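Local coordinates for protein 47 KDA membrane antigen (Treponema pallidum, PDB 1O75) that binds penicillin and has zinc-dependent carboxypeptidase activity, possibly acting as a D,D-carboxypeptidase that lowers peptidoglycan cross-linking in a spirochaete, at residues R64-Q68 / A107-F111; R330-Y335 / F402-G406; K346-G351 / S380-L386. The protein carries 2 engineered substitutions. All blocks are in the same frame, centred on the assembly; numbering follows the deposited sequence.

Interaction 1: R64-Q68 / A107-F111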
ATOM      1  N   ARG B  64      16.832  -3.805  -3.313  1.00 27.76           N
ATOM      2  CA  ARG B  64      16.314  -4.943  -2.528  1.00 27.40           C
ATOM      3  C   ARG B  64      17.076  -6.236  -2.767  1.00 26.38           C
ATOM      4  O   ARG B  64      17.328  -6.986  -1.826  1.00 28.71           O
ATOM      5  CB  ARG B  64      14.848  -5.189  -2.863  1.00 27.82           C
ATOM      6  CG  ARG B  64      13.929  -4.050  -2.471  1.00 32.36           C
ATOM      7  CD  ARG B  64      12.507  -4.315  -2.963  1.00 34.58           C
ATOM      8  NE  ARG B  64      11.800  -3.057  -3.005  1.00 41.80           N
ATOM      9  CZ  ARG B  64      11.261  -2.537  -4.095  1.00 40.92           C
ATOM     10  NH1 ARG B  64      11.335  -3.174  -5.251  1.00 40.21           N
ATOM     11  NH2 ARG B  64      10.663  -1.358  -4.022  1.00 44.78           N
ATOM     12  N   GLN B  65      17.457  -6.506  -4.010  1.00 25.55           N
ATOM     13  CA  GLN B  65      18.161  -7.760  -4.299  1.00 28.58           C
ATOM     14  C   GLN B  65      19.655  -7.810  -4.015  1.00 28.33           C
ATOM     15  O   GLN B  65      20.228  -8.889  -3.924  1.00 27.80           O
ATOM     16  CB  GLN B  65      17.925  -8.154  -5.753  1.00 31.94           C
ATOM     17  CG  GLN B  65      16.459  -8.428  -6.073  1.00 33.93           C
ATOM     18  CD  GLN B  65      16.276  -8.797  -7.520  1.00 39.46           C
ATOM     19  OE1 GLN B  65      16.372  -9.974  -7.889  1.00 41.27           O
ATOM     20  NE2 GLN B  65      16.054  -7.791  -8.363  1.00 36.64           N
ATOM     21  N   GLN B  66      20.288  -6.647  -3.856  1.00 28.94           N
ATOM     22  CA  GLN B  66      21.739  -6.609  -3.631  1.00 27.50           C
ATOM     23  C   GLN B  66      22.157  -7.292  -2.352  1.00 26.64           C
ATOM     24  O   GLN B  66      23.324  -7.644  -2.177  1.00 27.16           O
ATOM     25  CB  GLN B  66      22.252  -5.147  -3.607  1.00 28.62           C
ATOM     26  CG  GLN B  66      22.024  -4.433  -2.272  1.00 27.38           C
ATOM     27  CD  GLN B  66      22.518  -2.983  -2.321  1.00 30.44           C
ATOM     28  OE1 GLN B  66      23.409  -2.665  -3.086  1.00 28.42           O
ATOM     29  NE2 GLN B  66      21.937  -2.121  -1.497  1.00 29.31           N
ATOM     30  N   PHE B  67      21.220  -7.474  -1.436  1.00 25.45           N
ATOM     31  CA  PHE B  67      21.567  -8.108  -0.183  1.00 26.01           C
ATOM     32  C   PHE B  67      21.757  -9.627  -0.245  1.00 29.43           C
ATOM     33  O   PHE B  67      22.775 -10.147   0.219  1.00 28.10           O
ATOM     34  CB  PHE B  67      20.519  -7.741   0.862  1.00 27.01           C
ATOM     35  CG  PHE B  67      20.466  -6.271   1.151  1.00 28.42           C
ATOM     36  CD1 PHE B  67      21.418  -5.681   1.985  1.00 30.65           C
ATOM     37  CD2 PHE B  67      19.501  -5.463   0.549  1.00 28.09           C
ATOM     38  CE1 PHE B  67      21.411  -4.297   2.219  1.00 29.50           C
ATOM     39  CE2 PHE B  67      19.483  -4.070   0.772  1.00 31.05           C
ATOM     40  CZ  PHE B  67      20.442  -3.495   1.609  1.00 28.25           C
ATOM     41  N   GLN B  68      20.783 -10.332  -0.816  1.00 29.47           N
ATOM     42  CA  GLN B  68      20.841 -11.793  -0.890  1.00 28.58           C
ATOM     43  C   GLN B  68      21.224 -12.363  -2.248  1.00 27.16           C
ATOM     44  O   GLN B  68      21.559 -13.551  -2.345  1.00 29.31           O
ATOM     45  CB  GLN B  68      19.474 -12.384  -0.492  1.00 28.73           C
ATOM     46  CG  GLN B  68      19.205 -12.392   0.998  1.00 29.73           C
ATOM     47  CD  GLN B  68      19.826 -13.583   1.666  1.00 32.12           C
ATOM     48  OE1 GLN B  68      20.961 -13.378   2.288  1.00 28.70           O
ATOM     49  NE2 GLN B  68      19.294 -14.701   1.599  1.00 34.08           N
ATOM     50  N   ALA B 107      26.278  -4.830  -7.787  1.00 33.80           N
ATOM     51  CA  ALA B 107      25.629  -4.121  -6.682  1.00 32.30           C
ATOM     52  C   ALA B 107      25.506  -5.164  -5.592  1.00 33.73           C
ATOM     53  O   ALA B 107      24.851  -6.209  -5.775  1.00 33.74           O
ATOM     54  CB  ALA B 107      24.243  -3.599  -7.107  1.00 32.45           C
ATOM     55  N   SER B 108      26.133  -4.912  -4.454  1.00 29.70           N
ATOM     56  CA  SER B 108      26.114  -5.899  -3.384  1.00 31.65           C
ATOM     57  C   SER B 108      26.294  -5.218  -2.044  1.00 33.35           C
ATOM     58  O   SER B 108      27.100  -4.290  -1.918  1.00 36.20           O
ATOM     59  CB  SER B 108      27.244  -6.919  -3.628  1.00 29.40           C
ATOM     60  OG  SER B 108      27.243  -7.974  -2.677  1.00 33.52           O
ATOM     61  N   ALA B 109      25.539  -5.651  -1.044  1.00 31.49           N
ATOM     62  CA  ALA B 109      25.675  -5.062   0.264  1.00 33.40           C
ATOM     63  C   ALA B 109      25.442  -6.149   1.282  1.00 35.43           C
ATOM     64  O   ALA B 109      24.779  -7.142   0.981  1.00 36.86           O
ATOM     65  CB  ALA B 109      24.666  -3.925   0.455  1.00 32.13           C
ATOM     66  N   SER B 110      26.011  -5.973   2.473  1.00 34.99           N
ATOM     67  CA  SER B 110      25.850  -6.922   3.555  1.00 35.63           C
ATOM     68  C   SER B 110      24.923  -6.294   4.587  1.00 36.83           C
ATOM     69  O   SER B 110      25.283  -5.321   5.265  1.00 36.57           O
ATOM     70  CB  SER B 110      27.202  -7.255   4.184  1.00 37.42           C
ATOM     71  OG  SER B 110      28.069  -7.804   3.198  1.00 41.38           O
ATOM     72  N   PHE B 111      23.728  -6.863   4.701  1.00 34.64           N
ATOM     73  CA  PHE B 111      22.719  -6.373   5.626  1.00 34.44           C
ATOM     74  C   PHE B 111      23.151  -6.518   7.080  1.00 34.79           C
ATOM     75  O   PHE B 111      23.570  -7.595   7.502  1.00 32.99           O
ATOM     76  CB  PHE B 111      21.401  -7.133   5.423  1.00 32.59           C
ATOM     77  CG  PHE B 111      20.354  -6.793   6.442  1.00 33.15           C
ATOM     78  CD1 PHE B 111      19.714  -5.555   6.409  1.00 31.41           C
ATOM     79  CD2 PHE B 111      20.036  -7.695   7.451  1.00 31.59           C
ATOM     80  CE1 PHE B 111      18.766  -5.221   7.380  1.00 32.01           C
ATOM     81  CE2 PHE B 111      19.101  -7.380   8.425  1.00 32.62           C
ATOM     82  CZ  PHE B 111      18.458  -6.134   8.393  1.00 31.93           C
TER
HETATM   83  O   HOH W   1      23.362  -9.071   2.982  1.00 28.43           O

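Interaction 2: R330-Y335 / F402-G406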
ATOM      1  N   ARG B 330      -5.087 -21.940  -4.887  1.00 27.12           N
ATOM      2  CA  ARG B 330      -5.688 -22.462  -6.110  1.00 27.64           C
ATOM      3  C   ARG B 330      -5.831 -21.347  -7.146  1.00 27.92           C
ATOM      4  O   ARG B 330      -6.298 -20.257  -6.819  1.00 28.12           O
ATOM      5  CB  ARG B 330      -7.073 -23.058  -5.822  1.00 28.19           C
ATOM      6  CG  ARG B 330      -7.725 -23.674  -7.082  1.00 32.67           C
ATOM      7  CD  ARG B 330      -9.210 -23.958  -6.875  1.00 33.34           C
ATOM      8  NE  ARG B 330      -9.840 -24.313  -8.145  1.00 37.40           N
ATOM      9  CZ  ARG B 330     -11.153 -24.449  -8.303  1.00 38.84           C
ATOM     10  NH1 ARG B 330     -11.965 -24.252  -7.273  1.00 36.08           N
ATOM     11  NH2 ARG B 330     -11.648 -24.798  -9.478  1.00 40.17           N
ATOM     12  N   PHE B 331      -5.399 -21.606  -8.374  1.00 28.89           N
ATOM     13  CA  PHE B 331      -5.550 -20.614  -9.433  1.00 30.31           C
ATOM     14  C   PHE B 331      -6.663 -21.134 -10.360  1.00 31.84           C
ATOM     15  O   PHE B 331      -6.580 -22.229 -10.896  1.00 30.75           O
ATOM     16  CB  PHE B 331      -4.243 -20.417 -10.203  1.00 28.37           C
ATOM     17  CG  PHE B 331      -3.101 -19.893  -9.355  1.00 28.20           C
ATOM     18  CD1 PHE B 331      -3.327 -18.914  -8.390  1.00 30.58           C
ATOM     19  CD2 PHE B 331      -1.788 -20.342  -9.574  1.00 28.24           C
ATOM     20  CE1 PHE B 331      -2.260 -18.374  -7.644  1.00 30.64           C
ATOM     21  CE2 PHE B 331      -0.709 -19.816  -8.844  1.00 31.50           C
ATOM     22  CZ  PHE B 331      -0.950 -18.826  -7.873  1.00 30.43           C
ATOM     23  N   LEU B 332      -7.706 -20.328 -10.519  1.00 35.29           N
ATOM     24  CA  LEU B 332      -8.866 -20.677 -11.327  1.00 37.26           C
ATOM     25  C   LEU B 332      -8.623 -20.709 -12.824  1.00 39.28           C
ATOM     26  O   LEU B 332      -7.698 -20.072 -13.328  1.00 37.90           O
ATOM     27  CB  LEU B 332     -10.010 -19.701 -11.022  1.00 37.36           C
ATOM     28  CG  LEU B 332     -10.510 -19.822  -9.580  1.00 38.63           C
ATOM     29  CD1 LEU B 332     -11.366 -18.626  -9.223  1.00 38.52           C
ATOM     30  CD2 LEU B 332     -11.295 -21.143  -9.419  1.00 37.63           C
ATOM     31  N   PRO B 333      -9.463 -21.466 -13.554  1.00 40.85           N
ATOM     32  CA  PRO B 333      -9.381 -21.606 -15.008  1.00 44.36           C
ATOM     33  C   PRO B 333      -9.702 -20.266 -15.645  1.00 45.88           C
ATOM     34  O   PRO B 333     -10.358 -19.416 -15.036  1.00 43.38           O
ATOM     35  CB  PRO B 333     -10.470 -22.628 -15.333  1.00 44.00           C
ATOM     36  CG  PRO B 333     -10.634 -23.389 -14.067  1.00 45.19           C
ATOM     37  CD  PRO B 333     -10.515 -22.335 -13.006  1.00 42.12           C
ATOM     38  N   LYS B 334      -9.250 -20.094 -16.878  1.00 51.07           N
ATOM     39  CA  LYS B 334      -9.493 -18.873 -17.629  1.00 56.13           C
ATOM     40  C   LYS B 334     -10.864 -18.979 -18.278  1.00 57.67           C
ATOM     41  O   LYS B 334     -11.188 -20.008 -18.869  1.00 57.97           O
ATOM     42  CB  LYS B 334      -8.436 -18.719 -18.724  1.00 58.25           C
ATOM     43  CG  LYS B 334      -8.550 -17.435 -19.515  1.00 61.79           C
ATOM     44  CD  LYS B 334      -7.489 -17.370 -20.605  1.00 65.61           C
ATOM     45  CE  LYS B 334      -7.467 -16.002 -21.276  1.00 67.53           C
ATOM     46  NZ  LYS B 334      -8.795 -15.629 -21.848  1.00 69.13           N
ATOM     47  N   TYR B 335     -11.671 -17.929 -18.166  1.00 60.20           N
ATOM     48  CA  TYR B 335     -13.001 -17.933 -18.784  1.00 63.32           C
ATOM     49  C   TYR B 335     -12.791 -17.815 -20.290  1.00 64.76           C
ATOM     50  O   TYR B 335     -12.278 -16.804 -20.772  1.00 64.67           O
ATOM     51  CB  TYR B 335     -13.829 -16.752 -18.277  1.00 64.27           C
ATOM     52  CG  TYR B 335     -15.147 -16.567 -18.997  1.00 66.46           C
ATOM     53  CD1 TYR B 335     -16.135 -17.553 -18.962  1.00 66.94           C
ATOM     54  CD2 TYR B 335     -15.407 -15.398 -19.715  1.00 67.33           C
ATOM     55  CE1 TYR B 335     -17.353 -17.378 -19.629  1.00 68.05           C
ATOM     56  CE2 TYR B 335     -16.618 -15.212 -20.382  1.00 68.27           C
ATOM     57  CZ  TYR B 335     -17.583 -16.203 -20.337  1.00 68.49           C
ATOM     58  OH  TYR B 335     -18.767 -16.016 -21.012  1.00 69.31           O
ATOM     59  N   PHE B 402     -15.081 -13.606 -11.296  1.00 47.86           N
ATOM     60  CA  PHE B 402     -16.043 -14.699 -11.381  1.00 48.36           C
ATOM     61  C   PHE B 402     -15.812 -15.653 -10.217  1.00 49.63           C
ATOM     62  O   PHE B 402     -14.788 -15.594  -9.531  1.00 49.46           O
ATOM     63  CB  PHE B 402     -15.888 -15.474 -12.689  1.00 46.57           C
ATOM     64  CG  PHE B 402     -15.883 -14.609 -13.911  1.00 47.36           C
ATOM     65  CD1 PHE B 402     -14.683 -14.201 -14.485  1.00 47.19           C
ATOM     66  CD2 PHE B 402     -17.081 -14.220 -14.508  1.00 48.41           C
ATOM     67  CE1 PHE B 402     -14.671 -13.423 -15.640  1.00 47.88           C
ATOM     68  CE2 PHE B 402     -17.083 -13.438 -15.663  1.00 48.17           C
ATOM     69  CZ  PHE B 402     -15.876 -13.041 -16.232  1.00 49.08           C
ATOM     70  N   LYS B 403     -16.769 -16.540 -10.005  1.00 50.14           N
ATOM     71  CA  LYS B 403     -16.681 -17.506  -8.931  1.00 52.37           C
ATOM     72  C   LYS B 403     -15.797 -18.695  -9.309  1.00 50.66           C
ATOM     73  O   LYS B 403     -15.025 -19.187  -8.488  1.00 51.23           O
ATOM     74  CB  LYS B 403     -18.083 -18.008  -8.591  1.00 55.30           C
ATOM     75  CG  LYS B 403     -18.189 -18.753  -7.277  1.00 59.85           C
ATOM     76  CD  LYS B 403     -19.593 -19.330  -7.139  1.00 64.28           C
ATOM     77  CE  LYS B 403     -19.880 -19.807  -5.731  1.00 66.13           C
ATOM     78  NZ  LYS B 403     -21.279 -20.311  -5.642  1.00 67.47           N
ATOM     79  N   GLU B 404     -15.913 -19.151 -10.552  1.00 49.83           N
ATOM     80  CA  GLU B 404     -15.152 -20.306 -11.021  1.00 48.38           C
ATOM     81  C   GLU B 404     -14.067 -20.007 -12.041  1.00 44.97           C
ATOM     82  O   GLU B 404     -13.482 -20.931 -12.590  1.00 44.41           O
ATOM     83  CB  GLU B 404     -16.102 -21.351 -11.625  1.00 52.32           C
ATOM     84  CG  GLU B 404     -17.075 -21.987 -10.640  1.00 57.78           C
ATOM     85  CD  GLU B 404     -16.367 -22.656  -9.468  1.00 62.40           C
ATOM     86  OE1 GLU B 404     -15.424 -23.457  -9.701  1.00 63.24           O
ATOM     87  OE2 GLU B 404     -16.762 -22.380  -8.309  1.00 64.85           O
ATOM     88  N   PHE B 405     -13.799 -18.734 -12.307  1.00 42.51           N
ATOM     89  CA  PHE B 405     -12.778 -18.373 -13.286  1.00 41.93           C
ATOM     90  C   PHE B 405     -11.904 -17.216 -12.830  1.00 40.49           C
ATOM     91  O   PHE B 405     -12.299 -16.439 -11.963  1.00 39.14           O
ATOM     92  CB  PHE B 405     -13.419 -17.970 -14.620  1.00 44.65           C
ATOM     93  CG  PHE B 405     -14.293 -19.030 -15.224  1.00 45.11           C
ATOM     94  CD1 PHE B 405     -15.632 -19.131 -14.863  1.00 46.78           C
ATOM     95  CD2 PHE B 405     -13.779 -19.917 -16.154  1.00 46.25           C
ATOM     96  CE1 PHE B 405     -16.454 -20.108 -15.429  1.00 48.92           C
ATOM     97  CE2 PHE B 405     -14.581 -20.897 -16.728  1.00 46.81           C
ATOM     98  CZ  PHE B 405     -15.928 -20.992 -16.363  1.00 49.21           C
ATOM     99  N   GLY B 406     -10.721 -17.107 -13.427  1.00 41.02           N
ATOM    100  CA  GLY B 406      -9.825 -16.014 -13.102  1.00 41.17           C
ATOM    101  C   GLY B 406     -10.529 -14.721 -13.469  1.00 42.45           C
ATOM    102  O   GLY B 406     -11.369 -14.703 -14.363  1.00 43.42           O
TER
HETATM  103  O   HOH W   2     -14.990 -25.174  -7.333  1.00 59.74           O
HETATM  104  O   HOH W   3     -10.725 -15.701 -16.912  1.00 47.81           O

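Interaction 3: K346-G351 / S380-L386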
ATOM      1  N   LYS B 346     -25.367   5.749 -15.034  1.00 75.92           N
ATOM      2  CA  LYS B 346     -25.139   4.991 -13.807  1.00 77.09           C
ATOM      3  C   LYS B 346     -25.427   3.522 -14.101  1.00 77.24           C
ATOM      4  O   LYS B 346     -25.739   2.743 -13.200  1.00 78.01           O
ATOM      5  CB  LYS B 346     -26.078   5.477 -12.695  1.00 77.02           C
ATOM      6  CG  LYS B 346     -25.942   6.952 -12.350  1.00 78.22           C
ATOM      7  CD  LYS B 346     -26.829   7.326 -11.168  1.00 78.58           C
ATOM      8  CE  LYS B 346     -26.643   8.786 -10.779  1.00 79.06           C
ATOM      9  NZ  LYS B 346     -27.563   9.220  -9.690  1.00 79.62           N
ATOM     10  N   VAL B 347     -25.305   3.147 -15.370  1.00 77.64           N
ATOM     11  CA  VAL B 347     -25.602   1.784 -15.784  1.00 77.95           C
ATOM     12  C   VAL B 347     -24.440   1.000 -16.378  1.00 78.23           C
ATOM     13  O   VAL B 347     -23.743   1.470 -17.277  1.00 78.77           O
ATOM     14  CB  VAL B 347     -26.744   1.780 -16.821  1.00 77.97           C
ATOM     15  CG1 VAL B 347     -27.192   0.351 -17.104  1.00 77.71           C
ATOM     16  CG2 VAL B 347     -27.898   2.632 -16.318  1.00 78.44           C
ATOM     17  N   LEU B 348     -24.252  -0.210 -15.866  1.00 78.77           N
ATOM     18  CA  LEU B 348     -23.210  -1.111 -16.341  1.00 78.35           C
ATOM     19  C   LEU B 348     -23.929  -2.257 -17.050  1.00 78.01           C
ATOM     20  O   LEU B 348     -24.698  -2.998 -16.436  1.00 77.12           O
ATOM     21  CB  LEU B 348     -22.380  -1.633 -15.158  1.00 78.41           C
ATOM     22  CG  LEU B 348     -21.478  -2.860 -15.342  1.00 78.41           C
ATOM     23  CD1 LEU B 348     -20.645  -2.732 -16.600  1.00 78.22           C
ATOM     24  CD2 LEU B 348     -20.587  -3.010 -14.115  1.00 78.58           C
ATOM     25  N   THR B 349     -23.693  -2.390 -18.350  1.00 78.40           N
ATOM     26  CA  THR B 349     -24.345  -3.437 -19.123  1.00 79.05           C
ATOM     27  C   THR B 349     -23.428  -4.624 -19.395  1.00 79.55           C
ATOM     28  O   THR B 349     -22.374  -4.483 -20.018  1.00 79.49           O
ATOM     29  CB  THR B 349     -24.880  -2.880 -20.464  1.00 79.13           C
ATOM     30  OG1 THR B 349     -25.880  -1.886 -20.201  1.00 79.02           O
ATOM     31  CG2 THR B 349     -25.492  -3.993 -21.302  1.00 78.65           C
ATOM     32  N   ILE B 350     -23.847  -5.796 -18.928  1.00 80.33           N
ATOM     33  CA  ILE B 350     -23.079  -7.022 -19.103  1.00 81.29           C
ATOM     34  C   ILE B 350     -23.786  -8.044 -19.989  1.00 81.77           C
ATOM     35  O   ILE B 350     -24.904  -8.471 -19.701  1.00 81.11           O
ATOM     36  CB  ILE B 350     -22.773  -7.680 -17.743  1.00 81.11           C
ATOM     37  CG1 ILE B 350     -21.772  -6.821 -16.974  1.00 81.07           C
ATOM     38  CG2 ILE B 350     -22.229  -9.081 -17.945  1.00 81.45           C
ATOM     39  CD1 ILE B 350     -21.252  -7.468 -15.724  1.00 81.19           C
ATOM     40  N   GLY B 351     -23.117  -8.436 -21.066  1.00 82.67           N
ATOM     41  CA  GLY B 351     -23.686  -9.411 -21.973  1.00 84.37           C
ATOM     42  C   GLY B 351     -22.598 -10.288 -22.553  1.00 85.35           C
ATOM     43  O   GLY B 351     -21.427 -10.118 -22.225  1.00 85.19           O
ATOM     44  N   SER B 380     -24.997  -8.939 -12.268  1.00 71.62           N
ATOM     45  CA  SER B 380     -25.657 -10.015 -12.994  1.00 72.95           C
ATOM     46  C   SER B 380     -25.674  -9.667 -14.476  1.00 74.05           C
ATOM     47  O   SER B 380     -25.236  -8.585 -14.879  1.00 74.27           O
ATOM     48  CB  SER B 380     -27.092 -10.190 -12.492  1.00 72.69           C
ATOM     49  OG  SER B 380     -27.112 -10.375 -11.087  1.00 72.97           O
ATOM     50  N   LEU B 381     -26.183 -10.589 -15.285  1.00 75.21           N
ATOM     51  CA  LEU B 381     -26.265 -10.395 -16.725  1.00 76.21           C
ATOM     52  C   LEU B 381     -27.282  -9.300 -17.070  1.00 77.02           C
ATOM     53  O   LEU B 381     -28.312  -9.159 -16.403  1.00 77.61           O
ATOM     54  CB  LEU B 381     -26.651 -11.723 -17.386  1.00 75.82           C
ATOM     55  CG  LEU B 381     -26.738 -11.822 -18.908  1.00 76.54           C
ATOM     56  CD1 LEU B 381     -25.420 -11.411 -19.557  1.00 75.96           C
ATOM     57  CD2 LEU B 381     -27.092 -13.255 -19.271  1.00 76.23           C
ATOM     58  N   GLY B 382     -26.984  -8.514 -18.103  1.00 77.59           N
ATOM     59  CA  GLY B 382     -27.888  -7.450 -18.511  1.00 78.22           C
ATOM     60  C   GLY B 382     -27.454  -6.041 -18.132  1.00 78.91           C
ATOM     61  O   GLY B 382     -26.352  -5.604 -18.465  1.00 79.63           O
ATOM     62  N   GLN B 383     -28.329  -5.322 -17.437  1.00 78.64           N
ATOM     63  CA  GLN B 383     -28.035  -3.954 -17.022  1.00 78.63           C
ATOM     64  C   GLN B 383     -27.896  -3.858 -15.504  1.00 77.51           C
ATOM     65  O   GLN B 383     -28.640  -4.494 -14.758  1.00 76.91           O
ATOM     66  CB  GLN B 383     -29.139  -3.016 -17.512  1.00 80.06           C
ATOM     67  CG  GLN B 383     -29.304  -3.008 -19.029  1.00 82.50           C
ATOM     68  CD  GLN B 383     -30.464  -2.134 -19.492  1.00 84.36           C
ATOM     69  OE1 GLN B 383     -30.528  -0.948 -19.167  1.00 84.46           O
ATOM     70  NE2 GLN B 383     -31.384  -2.720 -20.256  1.00 84.75           N
ATOM     71  N   ASN B 384     -26.937  -3.057 -15.052  1.00 76.38           N
ATOM     72  CA  ASN B 384     -26.682  -2.895 -13.626  1.00 75.18           C
ATOM     73  C   ASN B 384     -26.526  -1.427 -13.231  1.00 75.50           C
ATOM     74  O   ASN B 384     -25.513  -0.800 -13.539  1.00 75.64           O
ATOM     75  CB  ASN B 384     -25.408  -3.655 -13.250  1.00 73.32           C
ATOM     76  CG  ASN B 384     -25.453  -5.117 -13.661  1.00 71.83           C
ATOM     77  OD1 ASN B 384     -25.827  -5.987 -12.871  1.00 71.05           O
ATOM     78  ND2 ASN B 384     -25.081  -5.392 -14.907  1.00 70.51           N
ATOM     79  N   VAL B 385     -27.533  -0.881 -12.554  1.00 75.83           N
ATOM     80  CA  VAL B 385     -27.479   0.509 -12.109  1.00 75.88           C
ATOM     81  C   VAL B 385     -26.588   0.535 -10.871  1.00 76.00           C
ATOM     82  O   VAL B 385     -26.779  -0.255  -9.942  1.00 75.38           O
ATOM     83  CB  VAL B 385     -28.891   1.046 -11.750  1.00 76.40           C
ATOM     84  CG1 VAL B 385     -28.803   2.505 -11.306  1.00 75.59           C
ATOM     85  CG2 VAL B 385     -29.820   0.909 -12.956  1.00 75.49           C
ATOM     86  N   LEU B 386     -25.618   1.444 -10.857  1.00 75.69           N
ATOM     87  CA  LEU B 386     -24.682   1.524  -9.742  1.00 75.41           C
ATOM     88  C   LEU B 386     -24.596   2.894  -9.059  1.00 75.65           C
ATOM     89  O   LEU B 386     -25.070   3.904  -9.590  1.00 75.07           O
ATOM     90  CB  LEU B 386     -23.291   1.100 -10.229  1.00 74.32           C
ATOM     91  CG  LEU B 386     -23.197  -0.286 -10.880  1.00 73.53           C
ATOM     92  CD1 LEU B 386     -21.879  -0.427 -11.627  1.00 72.92           C
ATOM     93  CD2 LEU B 386     -23.334  -1.359  -9.814  1.00 73.37           C
TER

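Interaction 1: R64-Q68 / A107-F111
Q66, F67 and A109 account for most of the buried surface here, with the methyl of A109 set against the notch where the Q66 and F67 side chains meet. A109 CB lies 3.6 Å from Q66 CD and 3.7 Å from F67 CE1, so a single methyl meets an amide carbon and, obliquely, the F67 ring. The Q66 chain runs extended past A109 from a CG set between its own backbone N and carbonyl carbon (chi1 80°), while its CB rests 3.5 Å from A107 O. The amide then reaches onward, and its OE1 is hydrogen-bonded by the backbone N of L131.

One face of the F67 ring is backed by CG of the preceding Q66, and R64 O lies in the ring plane at its edge. Its CD1 also meets F111 CB at 3.7 Å, the two phenylalanine side chains crossing at a slant. Between the backbones, A109 N donates to Q66 O (3.2 Å, 161° at the hydrogen), approaching from above the carbonyl plane. The same oxygen receives K156 NZ and a CA-H contact from S108, so two N-H donors and a weaker CA-H contact share one carbonyl. F67 CA adds a nearly straight CA-H contact to A109 O (3.6 Å). A water links the segments further along, accepting from F111 N at 2.8 Å and positioned to donate to F67 O.

The contact joins the chain leaving helix 60-65 to strand 101-114 in the large mixed sheet of the N-terminal part of the chain. K156 of strand 143-163, also bonded to S108 OG, ties in a second strand of that sheet. Strand 120-124 adds I120 against F67 and F111 and F122 against A109, and helix 245-252 packs I249 on F111.

Interaction 2: R330-Y335 / F402-G406
The ring of F405 has Y335 CD1 over the centre of one face, 4.1 Å above the plane, and P333 O near its plane at the edge. This is an edge-to-face pair, with Y335 giving the edge, the planes at 76° and the centroids 5.5 Å apart. F402 completes the aromatic cluster, its CZ 4.2 Å from Y335 CD2 and G406 O in plane at its ring edge. Y335 CG, anti to its backbone N (chi1 172°), carries the ring out beside both phenylalanines.

The R330 guanidinium is covered on one face by L332 CD2 from its own segment. A water at its edge bridges NH1 to E404 OE1, linking charges too far apart for a salt bridge. L332, which also packs on S87 of the second subunit, places its CB 3.6 Å from G406 N, which donates to P333 O (2.8 Å, 160°). A second water joins Y335 N to G406 O.

The segment 330-335 leaves strand 325-331, at the edge of its four-stranded sheet, and meets the loop between strands 396-401 and 408-412. The contact thus joins the sheet ending in strand 325-331 to the one holding those two strands.

Interaction 3: K346-G351 / S380-L386
V347 to I350 pair with G382 to V385 as antiparallel beta strands, the central and one outer strand of a small three-stranded sheet. The close-packed face carries L348, I350 and N384. L386 CD1 reaches in to L348, 3.8 Å from its CB. Beside strand 347-351, L348 also touches I341 and L343 of strand 340-344, and I350 packs on I339 and L358.

The other face is looser and more solvent-exposed. V347 and V385 approach only to 4.2 Å between their CG2 atoms, and Q383 CG lies alongside T349 OG1 at 3.8 Å. L381, outside the paired strands, folds its CD1 back over I350 O and G351 CA.

Backbone bonds run the length of the ladder, from L386 N to K346 O (2.7 Å) at one end to G382 N and I350 O at the other. At the backbone angles of G382 (phi 105°) a CB would be jammed against the preceding carbonyl O.

N384 ties its side chain back to S380. Its OD1 accepts from S380 N (3.1 Å, 175°). CG beside the backbone N (chi1 -55°) puts the amide where ND2 serves both S380 O and L348 O, the latter at 2.9 Å and close to the plane of the N384 amide.

In the fold
Along the chain the order is interaction 1, then interaction 2, with interaction 3 falling between the two segments of interaction 2. Interaction 1 packs segment 64-68, which comes off helix 60-65, on the N-terminal mixed sheet, on the opposite side of the chain's centre from the other two; its centre is about 37 Å from that of interaction 2 and 50 Å from that of interaction 3. Interactions 2 and 3 have centres about 21 Å apart and nearest atoms about 7 Å apart, without touching. Interaction 3 builds the three-stranded sheet inside the C-terminal part, whereas interaction 2 joins that part to the sheet ending in strand 325-331. The contacts are thus spread over different parts of a four-domain protein.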